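Local coordinates for peptidase M16 domain protein (Alicyclobacillus acidocaldarius subsp. acidocaldarius DSM 446, PDB 4XEA) that probably acts as a metal-dependent peptidase of the insulinase-type M16 family, hydrolysing peptide bonds with a bound metal ion, at residues Ser292-Asp295 against Asp300-Phe303; Pro251-Gly256 against Glu330-His335; Asp43-Thr48 against Val52-Asp57. All blocks are in the same frame, centred on the assembly; numbering follows the deposited sequence.

Interaction 1: Ser292-Asp295 against Asp300-Phe303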
ATOM      1  N   SER A 292      -2.440 -11.441 -22.833  1.00 72.82           N
ATOM      2  CA  SER A 292      -1.680 -11.667 -24.061  1.00 74.61           C
ATOM      3  C   SER A 292      -0.374 -10.846 -24.056  1.00 72.75           C
ATOM      4  O   SER A 292       0.680 -11.346 -24.460  1.00 74.27           O
ATOM      5  CB  SER A 292      -2.540 -11.331 -25.291  1.00 74.62           C
ATOM      6  OG  SER A 292      -1.741 -11.198 -26.461  1.00 75.79           O
ATOM      7  N   LEU A 293      -0.438  -9.604 -23.584  1.00 69.02           N
ATOM      8  CA  LEU A 293       0.758  -8.768 -23.488  1.00 67.78           C
ATOM      9  C   LEU A 293       1.744  -9.333 -22.483  1.00 70.13           C
ATOM     10  O   LEU A 293       2.945  -9.298 -22.709  1.00 70.63           O
ATOM     11  CB  LEU A 293       0.413  -7.347 -23.055  1.00 64.18           C
ATOM     12  CG  LEU A 293      -0.333  -6.458 -24.049  1.00 62.61           C
ATOM     13  CD1 LEU A 293      -0.682  -5.150 -23.382  1.00 56.93           C
ATOM     14  CD2 LEU A 293       0.481  -6.222 -25.334  1.00 60.34           C
ATOM     15  N   LEU A 294       1.233  -9.832 -21.361  1.00 71.71           N
ATOM     16  CA  LEU A 294       2.080 -10.400 -20.311  1.00 74.79           C
ATOM     17  C   LEU A 294       2.756 -11.696 -20.806  1.00 79.44           C
ATOM     18  O   LEU A 294       3.973 -11.886 -20.646  1.00 81.20           O
ATOM     19  CB  LEU A 294       1.229 -10.687 -19.074  1.00 75.12           C
ATOM     20  CG  LEU A 294       1.910 -11.069 -17.761  1.00 77.53           C
ATOM     21  CD1 LEU A 294       2.794  -9.937 -17.247  1.00 75.97           C
ATOM     22  CD2 LEU A 294       0.842 -11.432 -16.726  1.00 76.96           C
ATOM     23  N   ASP A 295       1.954 -12.570 -21.418  1.00 81.98           N
ATOM     24  CA  ASP A 295       2.436 -13.841 -21.977  1.00 86.39           C
ATOM     25  C   ASP A 295       3.542 -13.617 -23.000  1.00 87.26           C
ATOM     26  O   ASP A 295       4.456 -14.421 -23.134  1.00 90.70           O
ATOM     27  CB  ASP A 295       1.277 -14.605 -22.635  1.00 87.91           C
ATOM     28  CG  ASP A 295       0.402 -15.345 -21.625  1.00 90.32           C
ATOM     29  OD1 ASP A 295       0.462 -15.039 -20.416  1.00 89.98           O
ATOM     30  OD2 ASP A 295      -0.349 -16.247 -22.051  1.00 94.35           O
ATOM     31  N   ASP A 300       4.858  -5.940 -17.582  1.00 64.24           N
ATOM     32  CA  ASP A 300       4.909  -6.693 -16.319  1.00 66.13           C
ATOM     33  C   ASP A 300       3.660  -6.361 -15.492  1.00 64.54           C
ATOM     34  O   ASP A 300       2.780  -5.650 -15.973  1.00 61.94           O
ATOM     35  CB  ASP A 300       6.228  -6.462 -15.538  1.00 67.71           C
ATOM     36  CG  ASP A 300       6.475  -4.997 -15.170  1.00 64.53           C
ATOM     37  OD1 ASP A 300       5.529  -4.264 -14.861  1.00 62.09           O
ATOM     38  OD2 ASP A 300       7.650  -4.578 -15.175  1.00 63.26           O
ATOM     39  N   LYS A 301       3.569  -6.881 -14.268  1.00 66.16           N
ATOM     40  CA  LYS A 301       2.377  -6.658 -13.418  1.00 65.62           C
ATOM     41  C   LYS A 301       2.162  -5.242 -12.896  1.00 61.98           C
ATOM     42  O   LYS A 301       1.112  -4.964 -12.306  1.00 62.22           O
ATOM     43  CB  LYS A 301       2.369  -7.625 -12.219  1.00 68.38           C
ATOM     44  CG  LYS A 301       1.793  -8.986 -12.538  1.00 73.34           C
ATOM     45  CD  LYS A 301       2.872 -10.047 -12.816  1.00 77.73           C
ATOM     46  CE  LYS A 301       2.271 -11.459 -12.830  1.00 81.45           C
ATOM     47  NZ  LYS A 301       3.263 -12.523 -13.165  1.00 83.98           N
ATOM     48  N   GLY A 302       3.139  -4.360 -13.088  1.00 60.85           N
ATOM     49  CA  GLY A 302       2.983  -2.927 -12.776  1.00 58.63           C
ATOM     50  C   GLY A 302       2.311  -2.114 -13.890  1.00 55.56           C
ATOM     51  O   GLY A 302       2.069  -0.926 -13.744  1.00 54.00           O
ATOM     52  N   PHE A 303       2.010  -2.761 -15.007  1.00 55.92           N
ATOM     53  CA  PHE A 303       1.214  -2.150 -16.069  1.00 53.67           C
ATOM     54  C   PHE A 303      -0.100  -1.660 -15.479  1.00 52.45           C
ATOM     55  O   PHE A 303      -0.719  -2.375 -14.725  1.00 51.91           O
ATOM     56  CB  PHE A 303       0.920  -3.191 -17.140  1.00 54.52           C
ATOM     57  CG  PHE A 303       0.182  -2.648 -18.333  1.00 54.04           C
ATOM     58  CD1 PHE A 303       0.844  -1.858 -19.266  1.00 52.24           C
ATOM     59  CD2 PHE A 303      -1.170  -2.940 -18.533  1.00 55.33           C
ATOM     60  CE1 PHE A 303       0.186  -1.362 -20.388  1.00 51.99           C
ATOM     61  CE2 PHE A 303      -1.856  -2.447 -19.670  1.00 54.55           C
ATOM     62  CZ  PHE A 303      -1.177  -1.651 -20.593  1.00 52.82           C
TER
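Asp300, whose backbone lies under a methyl of Leu294, uses OD1 to accept the backbone N of Gly302 at 3.0 Å, closing an Asx turn. The bond is bent, with 144° at the hydrogen, and the donor meets the carboxylate on its anti side, well out of its plane. The second oxygen, OD2, is held by the amide of Asn321, which leaves each oxygen of the carboxylate with its own partner. A type I beta turn overlaps the Asx turn: Phe303 N returns to Asp300 O at 3.1 Å, and the two bonds together fix the turn that helix 288-295 meets. The CB of Asp300 points away from that helix, and the contact therefore rests on backbone and aliphatic atoms. Leu294 swings CG opposite its own backbone N (chi1 -170°), splaying both methyls toward the turn. Leu294 CD1 sits 4.0 Å from Asp300 CA, close also to the carbonyl carbon of that residue, while Leu294 CD2 meets Lys301 CE at 4.1 Å. The Lys301 chain kinks at its second torsion (99°) and then runs straight, crossing the leucine at nearly a right angle and laying the CE methylene, next to the ammonium, beside the branch. No hydrogen bond joins the two segments; this is modest apolar packing at the surface. The connection between helix 288-295 and strand 304-309, an outermost strand of its five-stranded sheet, is thereby folded back on the helix end. Lys301 and Phe303 also lean on Tyr290, one helical turn before Leu294, and Leu293 faces inward onto Leu328 of helix 325-342.

Interaction 2: Pro251-Gly256 against Glu330-His335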
ATOM      1  N   PRO A 251      12.998   0.216 -20.574  1.00 66.39           N
ATOM      2  CA  PRO A 251      12.164   1.283 -21.128  1.00 63.13           C
ATOM      3  C   PRO A 251      10.814   1.391 -20.401  1.00 60.37           C
ATOM      4  O   PRO A 251      10.384   0.420 -19.755  1.00 60.63           O
ATOM      5  CB  PRO A 251      11.974   0.874 -22.597  1.00 62.93           C
ATOM      6  CG  PRO A 251      13.050  -0.115 -22.887  1.00 66.60           C
ATOM      7  CD  PRO A 251      13.370  -0.791 -21.583  1.00 68.32           C
ATOM      8  N   ARG A 252      10.178   2.566 -20.483  1.00 57.69           N
ATOM      9  CA  ARG A 252       8.818   2.782 -19.961  1.00 55.94           C
ATOM     10  C   ARG A 252       8.001   3.480 -21.027  1.00 52.53           C
ATOM     11  O   ARG A 252       8.522   4.356 -21.715  1.00 52.77           O
ATOM     12  CB  ARG A 252       8.793   3.670 -18.709  1.00 55.34           C
ATOM     13  CG  ARG A 252       9.371   3.027 -17.451  1.00 61.55           C
ATOM     14  CD  ARG A 252      10.844   3.329 -17.333  1.00 66.83           C
ATOM     15  NE  ARG A 252      11.491   2.678 -16.177  1.00 71.63           N
ATOM     16  CZ  ARG A 252      11.329   3.071 -14.914  1.00 74.23           C
ATOM     17  NH1 ARG A 252      10.517   4.094 -14.612  1.00 72.93           N
ATOM     18  NH2 ARG A 252      11.963   2.426 -13.943  1.00 76.26           N
ATOM     19  N   LEU A 253       6.738   3.088 -21.156  1.00 49.66           N
ATOM     20  CA  LEU A 253       5.827   3.673 -22.144  1.00 46.66           C
ATOM     21  C   LEU A 253       4.653   4.256 -21.391  1.00 45.05           C
ATOM     22  O   LEU A 253       4.147   3.590 -20.496  1.00 41.91           O
ATOM     23  CB  LEU A 253       5.271   2.588 -23.064  1.00 47.50           C
ATOM     24  CG  LEU A 253       4.336   3.156 -24.169  1.00 48.23           C
ATOM     25  CD1 LEU A 253       5.201   3.781 -25.257  1.00 49.99           C
ATOM     26  CD2 LEU A 253       3.406   2.119 -24.801  1.00 50.40           C
ATOM     27  N   LEU A 254       4.206   5.455 -21.784  1.00 43.62           N
ATOM     28  CA  LEU A 254       2.964   6.030 -21.311  1.00 44.04           C
ATOM     29  C   LEU A 254       2.210   6.497 -22.539  1.00 42.09           C
ATOM     30  O   LEU A 254       2.780   7.205 -23.373  1.00 42.65           O
ATOM     31  CB  LEU A 254       3.214   7.237 -20.413  1.00 43.95           C
ATOM     32  CG  LEU A 254       3.502   7.115 -18.929  1.00 50.05           C
ATOM     33  CD1 LEU A 254       3.471   8.556 -18.416  1.00 52.25           C
ATOM     34  CD2 LEU A 254       2.485   6.254 -18.191  1.00 51.28           C
ATOM     35  N   VAL A 255       0.954   6.062 -22.663  1.00 40.74           N
ATOM     36  CA  VAL A 255       0.050   6.559 -23.653  1.00 39.17           C
ATOM     37  C   VAL A 255      -1.082   7.279 -22.913  1.00 38.87           C
ATOM     38  O   VAL A 255      -1.645   6.739 -21.920  1.00 39.39           O
ATOM     39  CB  VAL A 255      -0.546   5.439 -24.509  1.00 40.48           C
ATOM     40  CG1 VAL A 255      -1.407   6.061 -25.648  1.00 39.66           C
ATOM     41  CG2 VAL A 255       0.557   4.527 -25.094  1.00 43.16           C
ATOM     42  N   GLY A 256      -1.383   8.499 -23.353  1.00 36.49           N
ATOM     43  CA  GLY A 256      -2.430   9.273 -22.766  1.00 36.06           C
ATOM     44  C   GLY A 256      -3.424   9.854 -23.742  1.00 35.57           C
ATOM     45  O   GLY A 256      -3.137  10.013 -24.918  1.00 35.77           O
ATOM     46  N   GLU A 330       2.182  -0.114 -30.496  1.00 58.75           N
ATOM     47  CA  GLU A 330       1.417  -0.572 -31.661  1.00 62.22           C
ATOM     48  C   GLU A 330       0.248  -1.460 -31.247  1.00 59.52           C
ATOM     49  O   GLU A 330      -0.845  -1.345 -31.804  1.00 59.26           O
ATOM     50  CB  GLU A 330       2.299  -1.325 -32.665  1.00 68.82           C
ATOM     51  CG  GLU A 330       1.491  -1.990 -33.811  1.00 77.00           C
ATOM     52  CD  GLU A 330       1.065  -3.468 -33.524  1.00 82.56           C
ATOM     53  OE1 GLU A 330       1.933  -4.275 -33.100  1.00 88.83           O
ATOM     54  OE2 GLU A 330      -0.118  -3.839 -33.756  1.00 82.60           O
ATOM     55  N   ARG A 331       0.487  -2.356 -30.281  1.00 58.50           N
ATOM     56  CA  ARG A 331      -0.541  -3.307 -29.841  1.00 58.43           C
ATOM     57  C   ARG A 331      -1.708  -2.584 -29.182  1.00 54.33           C
ATOM     58  O   ARG A 331      -2.876  -2.957 -29.372  1.00 54.06           O
ATOM     59  CB  ARG A 331       0.049  -4.343 -28.871  1.00 60.74           C
ATOM     60  CG  ARG A 331       0.943  -5.401 -29.539  1.00 67.53           C
ATOM     61  CD  ARG A 331       0.114  -6.468 -30.265  1.00 75.82           C
ATOM     62  NE  ARG A 331      -0.770  -7.206 -29.356  1.00 77.37           N
ATOM     63  CZ  ARG A 331      -0.399  -8.248 -28.606  1.00 84.98           C
ATOM     64  NH1 ARG A 331       0.858  -8.716 -28.628  1.00 88.40           N
ATOM     65  NH2 ARG A 331      -1.301  -8.840 -27.824  1.00 88.11           N
ATOM     66  N   ILE A 332      -1.385  -1.560 -28.388  1.00 50.71           N
ATOM     67  CA  ILE A 332      -2.409  -0.723 -27.770  1.00 49.01           C
ATOM     68  C   ILE A 332      -3.265  -0.010 -28.825  1.00 49.09           C
ATOM     69  O   ILE A 332      -4.476  -0.032 -28.751  1.00 49.07           O
ATOM     70  CB  ILE A 332      -1.782   0.318 -26.827  1.00 47.07           C
ATOM     71  CG1 ILE A 332      -1.240  -0.376 -25.569  1.00 47.98           C
ATOM     72  CG2 ILE A 332      -2.800   1.406 -26.500  1.00 47.74           C
ATOM     73  CD1 ILE A 332      -0.222   0.471 -24.757  1.00 49.74           C
ATOM     74  N   GLN A 333      -2.627   0.620 -29.802  1.00 51.05           N
ATOM     75  CA  GLN A 333      -3.357   1.291 -30.866  1.00 52.85           C
ATOM     76  C   GLN A 333      -4.194   0.321 -31.716  1.00 54.57           C
ATOM     77  O   GLN A 333      -5.295   0.667 -32.120  1.00 55.31           O
ATOM     78  CB  GLN A 333      -2.389   2.070 -31.769  1.00 57.23           C
ATOM     79  CG  GLN A 333      -1.686   3.224 -31.024  1.00 59.41           C
ATOM     80  CD  GLN A 333      -0.630   3.932 -31.865  1.00 66.18           C
ATOM     81  OE1 GLN A 333      -0.935   4.476 -32.924  1.00 73.85           O
ATOM     82  NE2 GLN A 333       0.616   3.943 -31.378  1.00 69.41           N
ATOM     83  N   SER A 334      -3.687  -0.885 -31.976  1.00 55.42           N
ATOM     84  CA  SER A 334      -4.455  -1.898 -32.717  1.00 58.80           C
ATOM     85  C   SER A 334      -5.669  -2.373 -31.967  1.00 57.18           C
ATOM     86  O   SER A 334      -6.752  -2.462 -32.536  1.00 58.02           O
ATOM     87  CB  SER A 334      -3.602  -3.122 -32.983  1.00 63.36           C
ATOM     88  OG  SER A 334      -2.728  -2.870 -34.041  1.00 68.92           O
ATOM     89  N   HIS A 335      -5.452  -2.732 -30.693  1.00 55.20           N
ATOM     90  CA  HIS A 335      -6.519  -3.102 -29.777  1.00 54.57           C
ATOM     91  C   HIS A 335      -7.629  -2.053 -29.831  1.00 53.40           C
ATOM     92  O   HIS A 335      -8.767  -2.379 -30.139  1.00 55.03           O
ATOM     93  CB  HIS A 335      -5.932  -3.260 -28.361  1.00 54.24           C
ATOM     94  CG  HIS A 335      -6.911  -3.705 -27.316  1.00 56.05           C
ATOM     95  ND1 HIS A 335      -7.775  -4.762 -27.494  1.00 60.96           N
ATOM     96  CD2 HIS A 335      -7.108  -3.267 -26.047  1.00 57.56           C
ATOM     97  CE1 HIS A 335      -8.487  -4.935 -26.393  1.00 64.73           C
ATOM     98  NE2 HIS A 335      -8.096  -4.046 -25.496  1.00 59.72           N
TER
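Ile332 pushes its terminal methyl CD1 at two side chains of the strand, meeting Leu253 CD2 at 4.0 Å and Val255 CG2 at 4.1 Å. Both approaches are tip to tip, with no polar bond across the buried contact. The isoleucine reaches this far because CG1 lies opposite its carbonyl carbon (chi1 -71°) and CD1 continues the extended line. Leu253 and Val255, two residues apart, direct their CB atoms to the same face of the strand, whereas Leu254 turns to the other and packs on Leu152 of helix 144-156. This is helix-on-sheet packing in an alpha+beta domain of the M16 type: helix 325-342 covers a mixed sheet in which strand 252-258 runs between strands 415-422 and 314-321. Val417 and Met415 of the former strand support Leu253 and Val255 respectively, while Leu328 and Ala329 extend the helix side of the contact with Leu253. Farther out, the helix has polar fastenings of its own. Ser334 OG donates to the anti lone pair of Glu330 OE2 at 2.8 Å, one turn back, and Arg331 forms a salt bridge with Glu296. His335 stacks on Phe289 of helix 288-295, and its NE2 bonds the carbonyl of Leu282 in helix 265-283.

Interaction 3: Asp43-Thr48 against Val52-Asp57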
ATOM      1  N   ASP A  43      -4.700  26.179  -9.439  1.00 36.64           N
ATOM      2  CA  ASP A  43      -5.372  27.459  -9.192  1.00 37.60           C
ATOM      3  C   ASP A  43      -4.357  28.595  -9.255  1.00 39.19           C
ATOM      4  O   ASP A  43      -4.099  29.287  -8.271  1.00 40.26           O
ATOM      5  CB  ASP A  43      -6.091  27.419  -7.840  1.00 36.02           C
ATOM      6  CG  ASP A  43      -7.290  26.532  -7.867  1.00 36.74           C
ATOM      7  OD1 ASP A  43      -8.212  26.875  -8.655  1.00 36.19           O
ATOM      8  OD2 ASP A  43      -7.309  25.495  -7.124  1.00 36.35           O
ATOM      9  N   ARG A  44      -3.750  28.757 -10.434  1.00 39.68           N
ATOM     10  CA  ARG A  44      -2.737  29.778 -10.661  1.00 39.90           C
ATOM     11  C   ARG A  44      -3.346  31.191 -10.690  1.00 40.60           C
ATOM     12  O   ARG A  44      -2.728  32.142 -10.235  1.00 41.66           O
ATOM     13  CB  ARG A  44      -2.049  29.502 -12.005  1.00 40.54           C
ATOM     14  CG  ARG A  44      -0.998  30.499 -12.412  1.00 42.62           C
ATOM     15  CD  ARG A  44      -0.545  30.273 -13.863  1.00 43.99           C
ATOM     16  NE  ARG A  44       0.277  29.079 -13.990  1.00 45.06           N
ATOM     17  CZ  ARG A  44       0.533  28.453 -15.141  1.00 45.59           C
ATOM     18  NH1 ARG A  44      -0.037  28.854 -16.287  1.00 44.58           N
ATOM     19  NH2 ARG A  44       1.330  27.382 -15.135  1.00 47.24           N
ATOM     20  N   ALA A  45      -4.523  31.332 -11.285  1.00 39.77           N
ATOM     21  CA  ALA A  45      -5.123  32.650 -11.443  1.00 41.49           C
ATOM     22  C   ALA A  45      -6.555  32.643 -10.929  1.00 40.94           C
ATOM     23  O   ALA A  45      -7.280  31.622 -11.015  1.00 39.76           O
ATOM     24  CB  ALA A  45      -5.089  33.088 -12.932  1.00 41.23           C
ATOM     25  N   PHE A  46      -6.969  33.795 -10.429  1.00 41.09           N
ATOM     26  CA  PHE A  46      -8.264  33.920  -9.807  1.00 40.21           C
ATOM     27  C   PHE A  46      -8.566  35.400  -9.584  1.00 42.30           C
ATOM     28  O   PHE A  46      -7.672  36.248  -9.601  1.00 43.41           O
ATOM     29  CB  PHE A  46      -8.352  33.159  -8.478  1.00 39.03           C
ATOM     30  CG  PHE A  46      -7.300  33.548  -7.475  1.00 41.02           C
ATOM     31  CD1 PHE A  46      -6.043  32.951  -7.497  1.00 42.99           C
ATOM     32  CD2 PHE A  46      -7.554  34.545  -6.514  1.00 44.04           C
ATOM     33  CE1 PHE A  46      -5.067  33.333  -6.583  1.00 44.10           C
ATOM     34  CE2 PHE A  46      -6.606  34.907  -5.585  1.00 44.74           C
ATOM     35  CZ  PHE A  46      -5.342  34.296  -5.618  1.00 45.51           C
ATOM     36  N   ARG A  47      -9.848  35.678  -9.392  1.00 42.55           N
ATOM     37  CA  ARG A  47     -10.323  37.000  -9.026  1.00 44.50           C
ATOM     38  C   ARG A  47     -10.993  36.893  -7.677  1.00 45.32           C
ATOM     39  O   ARG A  47     -11.763  35.944  -7.421  1.00 43.22           O
ATOM     40  CB  ARG A  47     -11.360  37.504 -10.024  1.00 45.85           C
ATOM     41  CG  ARG A  47     -11.902  38.921  -9.707  1.00 48.68           C
ATOM     42  CD  ARG A  47     -13.326  39.081 -10.311  1.00 54.13           C
ATOM     43  NE  ARG A  47     -13.840  40.431 -10.192  1.00 55.64           N
ATOM     44  CZ  ARG A  47     -13.443  41.442 -10.962  1.00 59.40           C
ATOM     45  NH1 ARG A  47     -12.532  41.242 -11.921  1.00 57.99           N
ATOM     46  NH2 ARG A  47     -13.969  42.644 -10.775  1.00 60.60           N
ATOM     47  N   THR A  48     -10.694  37.845  -6.796  1.00 46.68           N
ATOM     48  CA  THR A  48     -11.304  37.892  -5.476  1.00 47.60           C
ATOM     49  C   THR A  48     -11.229  39.342  -4.994  1.00 50.66           C
ATOM     50  O   THR A  48     -10.347  40.097  -5.407  1.00 49.00           O
ATOM     51  CB  THR A  48     -10.616  36.947  -4.479  1.00 47.50           C
ATOM     52  OG1 THR A  48     -11.456  36.761  -3.337  1.00 47.64           O
ATOM     53  CG2 THR A  48      -9.270  37.499  -4.020  1.00 49.41           C
ATOM     54  N   VAL A  52      -8.012  40.839 -10.119  1.00 52.64           N
ATOM     55  CA  VAL A  52      -7.463  39.675 -10.822  1.00 51.82           C
ATOM     56  C   VAL A  52      -6.029  39.402 -10.345  1.00 52.00           C
ATOM     57  O   VAL A  52      -5.203  40.311 -10.292  1.00 53.15           O
ATOM     58  CB  VAL A  52      -7.451  39.910 -12.360  1.00 52.81           C
ATOM     59  CG1 VAL A  52      -6.694  38.778 -13.109  1.00 52.88           C
ATOM     60  CG2 VAL A  52      -8.889  40.059 -12.877  1.00 52.75           C
ATOM     61  N   HIS A  53      -5.752  38.155  -9.983  1.00 49.65           N
ATOM     62  CA  HIS A  53      -4.408  37.762  -9.587  1.00 50.42           C
ATOM     63  C   HIS A  53      -3.886  36.606 -10.442  1.00 50.22           C
ATOM     64  O   HIS A  53      -4.632  35.690 -10.827  1.00 48.71           O
ATOM     65  CB  HIS A  53      -4.400  37.358  -8.127  1.00 49.76           C
ATOM     66  CG  HIS A  53      -4.870  38.429  -7.196  1.00 49.80           C
ATOM     67  ND1 HIS A  53      -4.081  39.503  -6.829  1.00 53.04           N
ATOM     68  CD2 HIS A  53      -6.029  38.566  -6.513  1.00 49.99           C
ATOM     69  CE1 HIS A  53      -4.740  40.257  -5.967  1.00 54.85           C
ATOM     70  NE2 HIS A  53      -5.934  39.721  -5.773  1.00 53.84           N
ATOM     71  N   GLU A  54      -2.603  36.685 -10.759  1.00 51.52           N
ATOM     72  CA  GLU A  54      -1.880  35.606 -11.381  1.00 51.45           C
ATOM     73  C   GLU A  54      -0.629  35.305 -10.549  1.00 51.52           C
ATOM     74  O   GLU A  54       0.254  36.142 -10.400  1.00 51.85           O
ATOM     75  CB  GLU A  54      -1.490  35.975 -12.799  1.00 53.66           C
ATOM     76  CG  GLU A  54      -0.853  34.800 -13.521  1.00 58.86           C
ATOM     77  CD  GLU A  54      -1.374  34.627 -14.937  1.00 66.44           C
ATOM     78  OE1 GLU A  54      -0.552  34.295 -15.818  1.00 70.60           O
ATOM     79  OE2 GLU A  54      -2.599  34.829 -15.160  1.00 72.49           O
HETATM   80  N   MSE A  55      -0.592  34.103  -9.990  1.00 49.00           N
HETATM   81  CA  MSE A  55       0.420  33.754  -9.027  1.00 49.19           C
HETATM   82  C   MSE A  55       1.522  32.984  -9.689  1.00 49.85           C
HETATM   83  O   MSE A  55       1.302  32.345 -10.715  1.00 49.36           O
HETATM   84  CB  MSE A  55      -0.167  32.854  -7.952  1.00 47.54           C
HETATM   85  CG  MSE A  55      -1.231  33.475  -7.104  1.00 48.43           C
HETATM   86 SE   MSE A  55      -0.569  34.863  -5.917  0.75 55.40          SE
HETATM   87  CE  MSE A  55      -0.908  36.430  -6.965  1.00 53.19           C
ATOM     88  N   PRO A  56       2.708  32.972  -9.054  1.00 51.54           N
ATOM     89  CA  PRO A  56       3.706  31.995  -9.426  1.00 50.88           C
ATOM     90  C   PRO A  56       3.229  30.618  -9.060  1.00 48.54           C
ATOM     91  O   PRO A  56       2.506  30.454  -8.063  1.00 47.67           O
ATOM     92  CB  PRO A  56       4.918  32.354  -8.537  1.00 53.13           C
ATOM     93  CG  PRO A  56       4.640  33.713  -8.022  1.00 55.73           C
ATOM     94  CD  PRO A  56       3.158  33.823  -7.937  1.00 53.36           C
ATOM     95  N   ASP A  57       3.629  29.623  -9.846  1.00 47.65           N
ATOM     96  CA  ASP A  57       3.284  28.260  -9.534  1.00 46.57           C
ATOM     97  C   ASP A  57       3.924  27.811  -8.229  1.00 47.35           C
ATOM     98  O   ASP A  57       5.039  28.217  -7.902  1.00 48.60           O
ATOM     99  CB  ASP A  57       3.668  27.347 -10.698  1.00 47.04           C
ATOM    100  CG  ASP A  57       2.705  27.491 -11.879  1.00 46.61           C
ATOM    101  OD1 ASP A  57       1.481  27.642 -11.645  1.00 49.15           O
ATOM    102  OD2 ASP A  57       3.168  27.476 -13.029  1.00 51.32           O
TER
HETATM  103  O   HOH W   1      -7.964  40.751  -3.957  1.00 57.74           O
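A beta hairpin pairs Phe46 with His53 on the edge of a small antiparallel sheet, and a salt bridge from Arg44 to Asp57 fastens its open end. Phe46 and His53 form the hydrogen-bonded pair: His53 N reaches Phe46 O at 2.7 Å and Phe46 N reaches His53 O at 3.0 Å. Ala45 with Glu54 and Arg47 with Val52 are the flanking non-hydrogen-bonded pairs, their side chains on the other face from Phe46 and His53. Phe46 holds CG between its backbone N and carbonyl carbon (chi1 56°), which brings the ring under its partner strand. There His53 CB lies over the ring face, 4.2 Å from its centroid in a CH-pi contact, and Met55, a selenomethionine, brings CG within 3.9 Å of Phe46 CE1. Strand 45-48 is the middle strand, with 227-229 on its other flank, and the Phe46 face rests on helix 178-188, where Phe188 meets the ring edge-to-face. Thr48 CG2 touches the His53 ring at its edge, and one water links His53 NE2 (2.9 Å) to the carbonyl of Thr48. Beyond the strands, Met55 N still bonds Arg44 O at 2.9 Å. Arg44 bends at its third torsion (-72°) to present its guanidinium side-on: NE meets Asp57 OD1 at 3.0 Å and NH2 the syn lone pair of OD2 at 2.8 Å. The two planes are turned 47° apart, and NE keeps its acceptor in the guanidinium plane while that of NH2 is tilted. Asp57 leads directly into helix 59-66, whose His61 and His65 bind nickel together with Glu136, in the inverted zinc-binding motif of M16 peptidases.

How the interactions relate
From the N terminus, interaction 3 comes first and closes a short hairpin, finished before either other contact opens. It pairs two strands whose one face packs on helix 178-188, and it ends just before the metal-binding helix 59-66. Interaction 2 then opens at strand 252-258 and closes a loop of 73 residues at helix 325-342. Interaction 1 is nested inside that loop, with four residues between its segments, and turns the chain from helix 288-295 toward strand 304-309. Interactions 1 and 2 touch through Ser292 OG and Arg331 NH2, probably hydrogen-bonded, linking the two helices. Interaction 3 is remote, its centre about 43 Å from that of interaction 1 and 36 Å from that of interaction 2.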